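PDB 6JMB: ofchtiv-allosamidin from Ostrinia furnacalis, which probably hydrolyses the beta-1,4 linkages of chitin as a group IV insect chitinase of glycosyl hydrolase family 18, and binds the inhibitor allosamidin. Local coordinates for residues Gly42-Ala45 against Glu46-Leu50; Trp85-Ser89 against Ala90-Ile94; Gln302-Asn305 against Leu306-Val309. One frame throughout, in Å; residues are numbered along the deposited sequence.

Contact 1. Residues Gly42-Ala45 against Glu46-Leu50; sequences GINA and EGTAL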
ATOM      1  N   GLY A  42      12.539  10.523   2.200  1.00 10.34           N
ATOM      2  CA  GLY A  42      13.592   9.720   1.609  1.00 11.83           C
ATOM      3  C   GLY A  42      14.882   9.780   2.393  1.00 10.38           C
ATOM      4  O   GLY A  42      14.917  10.296   3.516  1.00 10.83           O
ATOM      5  N   ILE A  43      15.955   9.244   1.810  1.00 11.92           N
ATOM      6  CA  ILE A  43      17.279   9.292   2.419  1.00 11.36           C
ATOM      7  C   ILE A  43      18.309   9.536   1.330  1.00 13.95           C
ATOM      8  O   ILE A  43      18.042   9.370   0.139  1.00 15.19           O
ATOM      9  CB  ILE A  43      17.659   7.996   3.178  1.00 13.74           C
ATOM     10  CG1 ILE A  43      17.872   6.842   2.197  1.00 14.27           C
ATOM     11  CG2 ILE A  43      16.609   7.642   4.209  1.00 12.11           C
ATOM     12  CD1 ILE A  43      18.532   5.628   2.822  1.00 15.63           C
ATOM     13  N   ASN A  44      19.505   9.924   1.753  1.00 11.79           N
ATOM     14  CA  ASN A  44      20.671   9.753   0.901  1.00 13.65           C
ATOM     15  C   ASN A  44      21.419   8.493   1.338  1.00 12.86           C
ATOM     16  O   ASN A  44      21.087   7.868   2.349  1.00 13.44           O
ATOM     17  CB  ASN A  44      21.541  11.023   0.865  1.00 13.03           C
ATOM     18  CG  ASN A  44      22.199  11.351   2.197  1.00 13.60           C
ATOM     19  OD1 ASN A  44      22.384  10.492   3.058  1.00 13.13           O
ATOM     20  ND2 ASN A  44      22.592  12.614   2.357  1.00 13.31           N
ATOM     21  N   ALA A  45      22.436   8.109   0.561  1.00 15.40           N
ATOM     22  CA  ALA A  45      23.140   6.863   0.860  1.00 16.17           C
ATOM     23  C   ALA A  45      23.872   6.917   2.195  1.00 17.32           C
ATOM     24  O   ALA A  45      24.143   5.864   2.792  1.00 16.85           O
ATOM     25  CB  ALA A  45      24.111   6.512  -0.268  1.00 16.74           C
ATOM     26  N   GLU A  46      24.192   8.113   2.681  1.00 14.30           N
ATOM     27  CA  GLU A  46      24.840   8.280   3.974  1.00 15.58           C
ATOM     28  C   GLU A  46      23.848   8.252   5.130  1.00 14.11           C
ATOM     29  O   GLU A  46      24.244   8.472   6.280  1.00 14.39           O
ATOM     30  CB  GLU A  46      25.645   9.587   3.981  1.00 17.69           C
ATOM     31  CG  GLU A  46      26.753   9.662   2.911  1.00 24.83           C
ATOM     32  CD  GLU A  46      26.225   9.860   1.486  1.00 33.91           C
ATOM     33  OE1 GLU A  46      25.212  10.566   1.301  1.00 24.25           O
ATOM     34  OE2 GLU A  46      26.831   9.302   0.545  1.00 37.02           O
ATOM     35  N   GLY A  47      22.572   8.000   4.850  1.00 12.85           N
ATOM     36  CA  GLY A  47      21.576   7.837   5.884  1.00 13.21           C
ATOM     37  C   GLY A  47      20.816   9.082   6.288  1.00 12.93           C
ATOM     38  O   GLY A  47      19.965   8.998   7.176  1.00 13.96           O
ATOM     39  N   THR A  48      21.078  10.233   5.683  1.00 12.55           N
ATOM     40  CA  THR A  48      20.369  11.435   6.100  1.00 12.27           C
ATOM     41  C   THR A  48      18.921  11.381   5.628  1.00 12.16           C
ATOM     42  O   THR A  48      18.655  11.313   4.424  1.00 12.14           O
ATOM     43  CB  THR A  48      21.068  12.678   5.562  1.00 12.97           C
ATOM     44  OG1 THR A  48      22.384  12.741   6.120  1.00 14.33           O
ATOM     45  CG2 THR A  48      20.300  13.932   5.966  1.00 14.46           C
ATOM     46  N   ALA A  49      17.991  11.382   6.582  1.00 11.82           N
ATOM     47  CA  ALA A  49      16.575  11.465   6.254  1.00 11.70           C
ATOM     48  C   ALA A  49      16.269  12.841   5.688  1.00 14.23           C
ATOM     49  O   ALA A  49      16.805  13.854   6.147  1.00 16.28           O
ATOM     50  CB  ALA A  49      15.737  11.224   7.511  1.00 12.95           C
ATOM     51  N   LEU A  50      15.412  12.889   4.674  1.00 12.46           N
ATOM     52  CA  LEU A  50      15.200  14.174   4.029  1.00 14.05           C
ATOM     53  C   LEU A  50      13.792  14.280   3.464  1.00 12.96           C
ATOM     54  O   LEU A  50      13.148  13.278   3.134  1.00 12.95           O
ATOM     55  CB  LEU A  50      16.261  14.446   2.958  1.00 16.93           C
ATOM     56  CG  LEU A  50      16.559  13.300   1.987  1.00 14.97           C
ATOM     57  CD1 LEU A  50      15.632  13.376   0.790  1.00 18.93           C
ATOM     58  CD2 LEU A  50      18.012  13.361   1.559  1.00 18.52           C
TER
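Residues Gly42-Ala45 and Glu46-Leu50 touch round the turn of a beta hairpin, where strand 35-43 of the family 18 barrel runs out and doubles back into the short strand 49-51. Gly42 and Leu50 form an antiparallel hydrogen-bonded pair: Gly42 N lies 3.0 Å from Leu50 O in an almost straight bond (179° at the hydrogen), and Leu50 N is 2.9 Å from Gly42 O. Next comes the non-hydrogen-bonded pair Ile43-Ala49, and then Asn44 N donates to Thr48 O over 3.1 Å. A type I turn from Asn44 to Gly47 closes the end, with Gly47 N 2.9 Å from Asn44 O; at the backbone angles of Gly47 (positive phi) a CB would run into the carbonyl oxygen of Glu46, hence a glycine.

Asn44 braces this turn from within. Its chi1 of 66° sets CG between the backbone N and the carbonyl carbon, folding the amide across the loop until OD1 takes the N-H of Thr48 (N-OD1 2.9 Å). That N-H comes from above the amide plane. Over the opposite face sits the carboxylate of Glu46, whose chain bends back at chi2 and puts OE1 3.2 Å from Asn44 CG; the two flat groups are turned 67° apart. On the Gly42-Leu50 face, the CD2 branch of Leu50 lies 3.8 Å from Asn44 N, while its CG packs against the carbonyl of Gly42, where there is no side chain in the way.

The other face, with Ile43 and Ala49, is covered by helices: Phe105 and Met112 of helix 99-116, and Tyr92 and Met95 of helix 90-97. Asn104 of helix 99-116 bonds both Thr48 OG1 and Glu46 O, tying the turn to that helix.

Contact 2. Residues Trp85-Ser89 against Ala90-Ile94; sequences WSEGS and AQYSI. With NAA (2-acetamido-2-deoxy-beta-D-allopyranose), chain B; AMI (allosamizoline), chain C; NAA (2-acetamido-2-deoxy-beta-D-allopyranose), chain D.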
ATOM      1  N   TRP A  85       8.316   3.115  -3.866  1.00 10.31           N
ATOM      2  CA  TRP A  85       8.792   2.592  -5.142  1.00 11.75           C
ATOM      3  C   TRP A  85       9.784   3.538  -5.820  1.00 11.38           C
ATOM      4  O   TRP A  85      10.863   3.118  -6.257  1.00 12.29           O
ATOM      5  CB  TRP A  85       7.586   2.331  -6.051  1.00 12.09           C
ATOM      6  CG  TRP A  85       7.945   1.857  -7.417  1.00 14.05           C
ATOM      7  CD1 TRP A  85       7.918   2.585  -8.574  1.00 17.89           C
ATOM      8  CD2 TRP A  85       8.379   0.545  -7.776  1.00 13.68           C
ATOM      9  NE1 TRP A  85       8.315   1.803  -9.631  1.00 19.36           N
ATOM     10  CE2 TRP A  85       8.601   0.545  -9.168  1.00 16.26           C
ATOM     11  CE3 TRP A  85       8.600  -0.631  -7.056  1.00 13.87           C
ATOM     12  CZ2 TRP A  85       9.038  -0.587  -9.852  1.00 16.68           C
ATOM     13  CZ3 TRP A  85       9.031  -1.755  -7.740  1.00 15.55           C
ATOM     14  CH2 TRP A  85       9.243  -1.724  -9.122  1.00 16.82           C
ATOM     15  N   SER A  86       9.443   4.824  -5.911  1.00 11.87           N
ATOM     16  CA  SER A  86      10.295   5.753  -6.652  1.00 11.06           C
ATOM     17  C   SER A  86      11.637   6.003  -5.973  1.00 13.19           C
ATOM     18  O   SER A  86      12.569   6.483  -6.629  1.00 16.24           O
ATOM     19  CB  SER A  86       9.581   7.090  -6.856  1.00 14.95           C
ATOM     20  OG  SER A  86       8.363   6.922  -7.561  1.00 23.27           O
ATOM     21  N   GLU A  87      11.757   5.707  -4.679  1.00 11.33           N
ATOM     22  CA  GLU A  87      13.008   5.922  -3.961  1.00 12.67           C
ATOM     23  C   GLU A  87      14.049   4.847  -4.245  1.00 14.44           C
ATOM     24  O   GLU A  87      15.226   5.046  -3.927  1.00 16.70           O
ATOM     25  CB  GLU A  87      12.739   6.005  -2.454  1.00 12.49           C
ATOM     26  CG  GLU A  87      12.557   7.421  -1.927  1.00 12.39           C
ATOM     27  CD  GLU A  87      13.889   8.124  -1.757  1.00 14.66           C
ATOM     28  OE1 GLU A  87      14.652   7.758  -0.830  1.00 14.80           O
ATOM     29  OE2 GLU A  87      14.168   9.040  -2.561  1.00 15.98           O
ATOM     30  N   GLY A  88      13.653   3.714  -4.814  1.00 13.17           N
ATOM     31  CA  GLY A  88      14.628   2.707  -5.188  1.00 14.04           C
ATOM     32  C   GLY A  88      15.253   2.005  -3.989  1.00 11.71           C
ATOM     33  O   GLY A  88      14.830   2.139  -2.849  1.00 12.79           O
ATOM     34  N   SER A  89      16.300   1.245  -4.282  1.00 11.88           N
ATOM     35  CA  SER A  89      16.915   0.377  -3.291  1.00 12.01           C
ATOM     36  C   SER A  89      18.363   0.722  -2.958  1.00 11.56           C
ATOM     37  O   SER A  89      18.768   0.532  -1.811  1.00 11.62           O
ATOM     38  CB  SER A  89      16.811  -1.088  -3.750  1.00 10.97           C
ATOM     39  OG  SER A  89      17.349  -1.971  -2.790  1.00 11.55           O
ATOM     40  N   ALA A  90      19.131   1.259  -3.913  1.00 12.12           N
ATOM     41  CA  ALA A  90      20.574   1.434  -3.740  1.00 12.03           C
ATOM     42  C   ALA A  90      20.930   2.214  -2.477  1.00 11.86           C
ATOM     43  O   ALA A  90      21.813   1.811  -1.709  1.00 12.06           O
ATOM     44  CB  ALA A  90      21.154   2.136  -4.965  1.00 13.67           C
ATOM     45  N   GLN A  91      20.277   3.354  -2.254  1.00 12.46           N
ATOM     46  CA  GLN A  91      20.684   4.187  -1.126  1.00 12.35           C
ATOM     47  C   GLN A  91      20.388   3.504   0.202  1.00 11.54           C
ATOM     48  O   GLN A  91      21.159   3.644   1.160  1.00 11.94           O
ATOM     49  CB  GLN A  91      20.010   5.555  -1.189  1.00 14.56           C
ATOM     50  CG  GLN A  91      20.440   6.404  -2.371  1.00 17.53           C
ATOM     51  CD  GLN A  91      19.560   7.621  -2.557  1.00 21.92           C
ATOM     52  OE1 GLN A  91      20.006   8.752  -2.361  1.00 20.36           O
ATOM     53  NE2 GLN A  91      18.307   7.398  -2.934  1.00 23.39           N
ATOM     54  N   TYR A  92      19.281   2.747   0.267  1.00 11.00           N
ATOM     55  CA  TYR A  92      18.927   2.005   1.475  1.00 11.23           C
ATOM     56  C   TYR A  92      19.896   0.859   1.710  1.00 10.80           C
ATOM     57  O   TYR A  92      20.280   0.584   2.854  1.00 11.06           O
ATOM     58  CB  TYR A  92      17.472   1.508   1.373  1.00 10.66           C
ATOM     59  CG  TYR A  92      16.525   2.678   1.318  1.00 11.29           C
ATOM     60  CD1 TYR A  92      16.236   3.302   0.112  1.00 11.22           C
ATOM     61  CD2 TYR A  92      15.989   3.215   2.477  1.00 12.90           C
ATOM     62  CE1 TYR A  92      15.428   4.417   0.063  1.00 13.24           C
ATOM     63  CE2 TYR A  92      15.174   4.329   2.437  1.00 12.03           C
ATOM     64  CZ  TYR A  92      14.895   4.920   1.227  1.00 11.93           C
ATOM     65  OH  TYR A  92      14.097   6.040   1.180  1.00 13.49           O
ATOM     66  N   SER A  93      20.310   0.193   0.632  1.00 11.15           N
ATOM     67  CA  SER A  93      21.306  -0.868   0.728  1.00 10.84           C
ATOM     68  C   SER A  93      22.625  -0.332   1.273  1.00 12.37           C
ATOM     69  O   SER A  93      23.234  -0.933   2.166  1.00 12.88           O
ATOM     70  CB  SER A  93      21.494  -1.484  -0.657  1.00 11.48           C
ATOM     71  OG  SER A  93      22.458  -2.519  -0.641  1.00 12.37           O
ATOM     72  N   ILE A  94      23.077   0.811   0.751  1.00 12.00           N
ATOM     73  CA  ILE A  94      24.318   1.416   1.233  1.00 12.69           C
ATOM     74  C   ILE A  94      24.178   1.846   2.688  1.00 13.14           C
ATOM     75  O   ILE A  94      25.042   1.558   3.525  1.00 13.31           O
ATOM     76  CB  ILE A  94      24.717   2.595   0.331  1.00 12.88           C
ATOM     77  CG1 ILE A  94      25.077   2.096  -1.065  1.00 13.61           C
ATOM     78  CG2 ILE A  94      25.879   3.366   0.946  1.00 13.47           C
ATOM     79  CD1 ILE A  94      25.113   3.206  -2.098  1.00 16.18           C
TER
HETATM   80  C1  NAA B   1       3.401   4.379  -5.906  1.00 11.11           C
HETATM   81  C2  NAA B   1       2.491   5.233  -6.775  1.00 10.81           C
HETATM   82  C3  NAA B   1       3.247   6.104  -7.705  1.00 13.48           C
HETATM   83  C4  NAA B   1       4.234   6.972  -6.947  1.00 14.28           C
HETATM   84  C5  NAA B   1       5.146   6.085  -6.112  1.00 11.56           C
HETATM   85  C6  NAA B   1       6.120   6.861  -5.278  1.00 10.66           C
HETATM   86  C7  NAA B   1       0.192   4.188  -7.205  1.00 12.82           C
HETATM   87  C8  NAA B   1      -0.647   3.133  -7.933  1.00 14.88           C
HETATM   88  N2  NAA B   1       1.644   4.229  -7.506  1.00 12.91           N
HETATM   89  O3  NAA B   1       3.942   5.240  -8.656  1.00 14.96           O
HETATM   90  O4  NAA B   1       5.072   7.750  -7.827  1.00 15.49           O
HETATM   91  O5  NAA B   1       4.324   5.301  -5.192  1.00 10.91           O
HETATM   92  O6  NAA B   1       6.953   5.929  -4.622  1.00 11.54           O
HETATM   93  O7  NAA B   1      -0.282   4.949  -6.451  1.00 12.03           O
HETATM   94  C1  AMI C 501       3.036   0.866  -2.744  1.00 11.03           C
HETATM   95  C2  AMI C 501       4.403   1.620  -2.492  1.00 10.26           C
HETATM   96  C3  AMI C 501       4.233   2.893  -3.157  1.00 10.71           C
HETATM   97  C4  AMI C 501       3.276   2.582  -4.380  1.00 11.28           C
HETATM   98  C5  AMI C 501       2.253   1.782  -3.725  1.00 10.67           C
HETATM   99  C6  AMI C 501       1.372   0.954  -4.731  1.00 12.13           C
HETATM  100  C7  AMI C 501       3.324   1.303  -0.588  1.00 10.95           C
HETATM  101  C8  AMI C 501       4.103   1.757   1.793  1.00 12.48           C
HETATM  102  C9  AMI C 501       1.763   0.803   1.372  1.00 11.28           C
HETATM  103  N2  AMI C 501       4.519   1.719  -1.194  1.00 10.75           N
HETATM  104  N7  AMI C 501       3.071   1.289   0.859  1.00 11.24           N
HETATM  105  O3  AMI C 501       5.496   3.438  -3.538  1.00 11.72           O
HETATM  106  O4  AMI C 501       2.635   3.717  -4.947  1.00 10.51           O
HETATM  107  O6  AMI C 501       2.229   0.182  -5.548  1.00 13.86           O
HETATM  108  O7  AMI C 501       2.371   0.871  -1.461  1.00 10.96           O
HETATM  109  C1  NAA D   2       4.375   8.757  -8.421  1.00 22.12           C
HETATM  110  C2  NAA D   2       5.271   9.979  -8.568  1.00 23.97           C
HETATM  111  C3  NAA D   2       4.628  11.024  -9.438  1.00 26.48           C
HETATM  112  C4  NAA D   2       4.202  10.500 -10.768  1.00 31.79           C
HETATM  113  C5  NAA D   2       3.322   9.259 -10.582  1.00 30.58           C
HETATM  114  C6  NAA D   2       3.045   8.551 -11.857  1.00 35.08           C
HETATM  115  C7  NAA D   2       6.713  10.280  -6.443  1.00 25.33           C
HETATM  116  C8  NAA D   2       6.883  10.874  -5.033  1.00 25.21           C
HETATM  117  N2  NAA D   2       5.455  10.550  -7.210  1.00 22.07           N
HETATM  118  O3  NAA D   2       3.415  11.432  -8.770  1.00 35.82           O
HETATM  119  O4  NAA D   2       3.396  11.512 -11.391  1.00 40.60           O
HETATM  120  O5  NAA D   2       3.998   8.231  -9.758  1.00 29.19           O
HETATM  121  O6  NAA D   2       2.811   7.181 -11.479  1.00 48.54           O
HETATM  122  O7  NAA D   2       7.591   9.602  -6.937  1.00 27.22           O
HETATM  123  O   HOH W   1      17.992   4.489  -3.509  1.00 17.07           O
HETATM  124  O   HOH W   2      16.625   9.920  -2.189  1.00 20.10           O
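Glu87 and Tyr92 meet nearly at right angles, the carboxylate turned 84° from the phenol ring. The phenol OH donates to Glu87 OE1 over 2.7 Å, using the anti lone pair of that oxygen, and OE1 lies close to the ring plane, at its edge. Tyr92 has its CG anti to the carbonyl carbon (chi1 -64°), which sends the ring back past the start of the helix toward Glu87. On the way its CD1 passes 3.5 Å from Gly88 O. Ile43 N is probably a second donor to OE1, which would then be held by a side chain and a backbone group. A phenylalanine in place of Tyr92 would probably leave Glu87 OE1 without its hydroxyl donor and the carboxylate freer to turn.

Gln91 joins in through water. Its N, 2.8 Å from water 1, and its NE2 both donate to that water, which in turn gives a proton to Glu87 O. Water 2 links NE2 to Glu87 OE2, 2.6 Å from that oxygen. The first helical turn is marked by Ser93 N to Ser89 O, 2.9 Å, while Trp125 packs its ring against that of Tyr92.

Trp85-Ser89 belong to the loop of the TIM barrel that leads from strand 77-83 into helix 90-97, which Ala90-Ile94 begin, and the near end of this loop forms part of the sugar-binding cleft. Trp85 N donates to O3 of allosamizoline (2.9 Å), Ser86 N to O6 of the adjoining N-acetylallosamine (3.0 Å), and Ser86 OG to O7 of the next: backbone and side chain together read three successive units of the inhibitor.

Contact 3. Residues Gln302-Asn305 against Leu306-Val309; sequences QTDN and LAKV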
ATOM      1  N   GLN A 302     -17.727  -7.327 -14.824  1.00 13.66           N
ATOM      2  CA  GLN A 302     -17.954  -8.710 -14.445  1.00 13.17           C
ATOM      3  C   GLN A 302     -17.250  -8.997 -13.128  1.00 13.57           C
ATOM      4  O   GLN A 302     -16.308  -8.308 -12.733  1.00 15.00           O
ATOM      5  CB  GLN A 302     -17.488  -9.685 -15.542  1.00 17.51           C
ATOM      6  CG  GLN A 302     -18.448  -9.742 -16.740  1.00 19.91           C
ATOM      7  CD  GLN A 302     -17.934 -10.594 -17.882  1.00 27.36           C
ATOM      8  OE1 GLN A 302     -16.734 -10.858 -17.992  1.00 34.21           O
ATOM      9  NE2 GLN A 302     -18.842 -11.022 -18.748  1.00 22.76           N
ATOM     10  N   THR A 303     -17.742 -10.009 -12.430  1.00 12.91           N
ATOM     11  CA  THR A 303     -17.113 -10.485 -11.212  1.00 12.53           C
ATOM     12  C   THR A 303     -16.369 -11.770 -11.541  1.00 14.29           C
ATOM     13  O   THR A 303     -16.941 -12.689 -12.138  1.00 16.12           O
ATOM     14  CB  THR A 303     -18.170 -10.772 -10.147  1.00 15.83           C
ATOM     15  OG1 THR A 303     -18.773  -9.543  -9.731  1.00 21.74           O
ATOM     16  CG2 THR A 303     -17.543 -11.466  -8.941  1.00 18.33           C
ATOM     17  N   ASP A 304     -15.092 -11.822 -11.183  1.00 11.12           N
ATOM     18  CA  ASP A 304     -14.371 -13.088 -11.182  1.00 11.34           C
ATOM     19  C   ASP A 304     -14.749 -13.787  -9.883  1.00 11.43           C
ATOM     20  O   ASP A 304     -14.324 -13.369  -8.800  1.00 11.00           O
ATOM     21  CB  ASP A 304     -12.868 -12.836 -11.257  1.00 11.00           C
ATOM     22  CG  ASP A 304     -12.057 -14.123 -11.349  1.00 11.70           C
ATOM     23  OD1 ASP A 304     -12.476 -15.152 -10.783  1.00 10.99           O
ATOM     24  OD2 ASP A 304     -10.974 -14.099 -11.973  1.00 11.36           O
ATOM     25  N   ASN A 305     -15.593 -14.819  -9.982  1.00 10.48           N
ATOM     26  CA  ASN A 305     -16.110 -15.484  -8.793  1.00 11.68           C
ATOM     27  C   ASN A 305     -15.158 -16.529  -8.236  1.00 11.28           C
ATOM     28  O   ASN A 305     -15.488 -17.181  -7.242  1.00 13.35           O
ATOM     29  CB  ASN A 305     -17.488 -16.099  -9.069  1.00 12.05           C
ATOM     30  CG  ASN A 305     -18.346 -16.186  -7.828  1.00 13.83           C
ATOM     31  OD1 ASN A 305     -18.071 -15.541  -6.813  1.00 14.61           O
ATOM     32  ND2 ASN A 305     -19.400 -16.997  -7.899  1.00 12.20           N
ATOM     33  N   LEU A 306     -13.994 -16.708  -8.856  1.00 10.97           N
ATOM     34  CA  LEU A 306     -12.920 -17.458  -8.226  1.00 10.95           C
ATOM     35  C   LEU A 306     -12.067 -16.536  -7.358  1.00 10.89           C
ATOM     36  O   LEU A 306     -11.798 -16.840  -6.189  1.00 12.58           O
ATOM     37  CB  LEU A 306     -12.060 -18.132  -9.299  1.00 12.46           C
ATOM     38  CG  LEU A 306     -12.778 -19.119 -10.222  1.00 11.58           C
ATOM     39  CD1 LEU A 306     -11.833 -19.641 -11.292  1.00 14.51           C
ATOM     40  CD2 LEU A 306     -13.347 -20.265  -9.407  1.00 14.67           C
ATOM     41  N   ALA A 307     -11.678 -15.383  -7.912  1.00 10.44           N
ATOM     42  CA  ALA A 307     -10.786 -14.446  -7.240  1.00 10.26           C
ATOM     43  C   ALA A 307     -11.514 -13.459  -6.336  1.00 10.92           C
ATOM     44  O   ALA A 307     -10.866 -12.805  -5.508  1.00 12.04           O
ATOM     45  CB  ALA A 307      -9.966 -13.673  -8.277  1.00 11.29           C
ATOM     46  N   LYS A 308     -12.834 -13.331  -6.481  1.00 10.21           N
ATOM     47  CA  LYS A 308     -13.671 -12.456  -5.647  1.00 10.60           C
ATOM     48  C   LYS A 308     -13.389 -10.973  -5.897  1.00 10.84           C
ATOM     49  O   LYS A 308     -13.412 -10.161  -4.970  1.00 11.32           O
ATOM     50  CB  LYS A 308     -13.605 -12.793  -4.152  1.00 12.31           C
ATOM     51  CG  LYS A 308     -13.612 -14.285  -3.839  1.00 12.06           C
ATOM     52  CD  LYS A 308     -14.876 -14.959  -4.341  1.00 13.31           C
ATOM     53  CE  LYS A 308     -14.814 -16.449  -4.056  1.00 14.87           C
ATOM     54  NZ  LYS A 308     -16.035 -17.151  -4.556  1.00 16.20           N
ATOM     55  N   VAL A 309     -13.135 -10.615  -7.154  1.00 10.16           N
ATOM     56  CA  VAL A 309     -12.852  -9.223  -7.520  1.00 10.42           C
ATOM     57  C   VAL A 309     -13.514  -8.909  -8.845  1.00 11.46           C
ATOM     58  O   VAL A 309     -13.726  -9.788  -9.690  1.00 11.70           O
ATOM     59  CB  VAL A 309     -11.335  -8.953  -7.640  1.00  9.70           C
ATOM     60  CG1 VAL A 309     -10.679  -8.953  -6.268  1.00 10.75           C
ATOM     61  CG2 VAL A 309     -10.681  -9.962  -8.572  1.00 11.30           C
TER
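A chi1 of -176° at Asp304 lays CG beside its own carbonyl carbon, and from there OD1 reaches the N-H groups of Leu306 and Ala307. The first of these bonds closes an Asx turn, and the whole is the bulged end of a hairpin between strands 300-304 and 309-314: Lys308 and Val309 both face Asp304 in a G1 beta bulge. Lys308 N donates to Asp304 O over 2.8 Å, Val309 N only weakly to the same oxygen, and Asp304 N completes the pair with Val309 O at 2.9 Å. The positive phi of Lys308, 68°, belongs to this bulge.

OD1 accepts twice from different directions: Leu306 N, 2.9 Å away, approaches nearly along the C-O bond, whereas Ala307 N, 3.0 Å away, comes from well above the carboxylate plane. OD2 is taken by His205 and Glu213 N of a neighbouring loop, which should help hold the carboxylate in place. Outside the turn, the Lys308 chain bends at chi2 and then runs extended, bringing NZ to 2.7 Å from Asn305 O, with a weak second bond to Asn305 OD1.

Contacts 1 and 2 are neighbours, their centres about 10 Å apart, and meet: Ile43 N lies 3.3 Å from Glu87 OE1, a probable hydrogen bond that would help hold the hairpin against the loop of Trp85 and Ser86. Through these residues contact 2 touches the inhibitor itself, whereas contact 1 stands behind it, with Gly42 CA about 10 Å from the nearest atom of a bound N-acetylallosamine. Contact 3 lies on the opposite side of the chain's centre, its centre about 43 Å from that of contact 1 and 36 Å from that of contact 2. In sequence its hairpin comes between barrel strands 243-256 and 341-345, consistent with the alpha+beta insertion found in many family 18 chitinases.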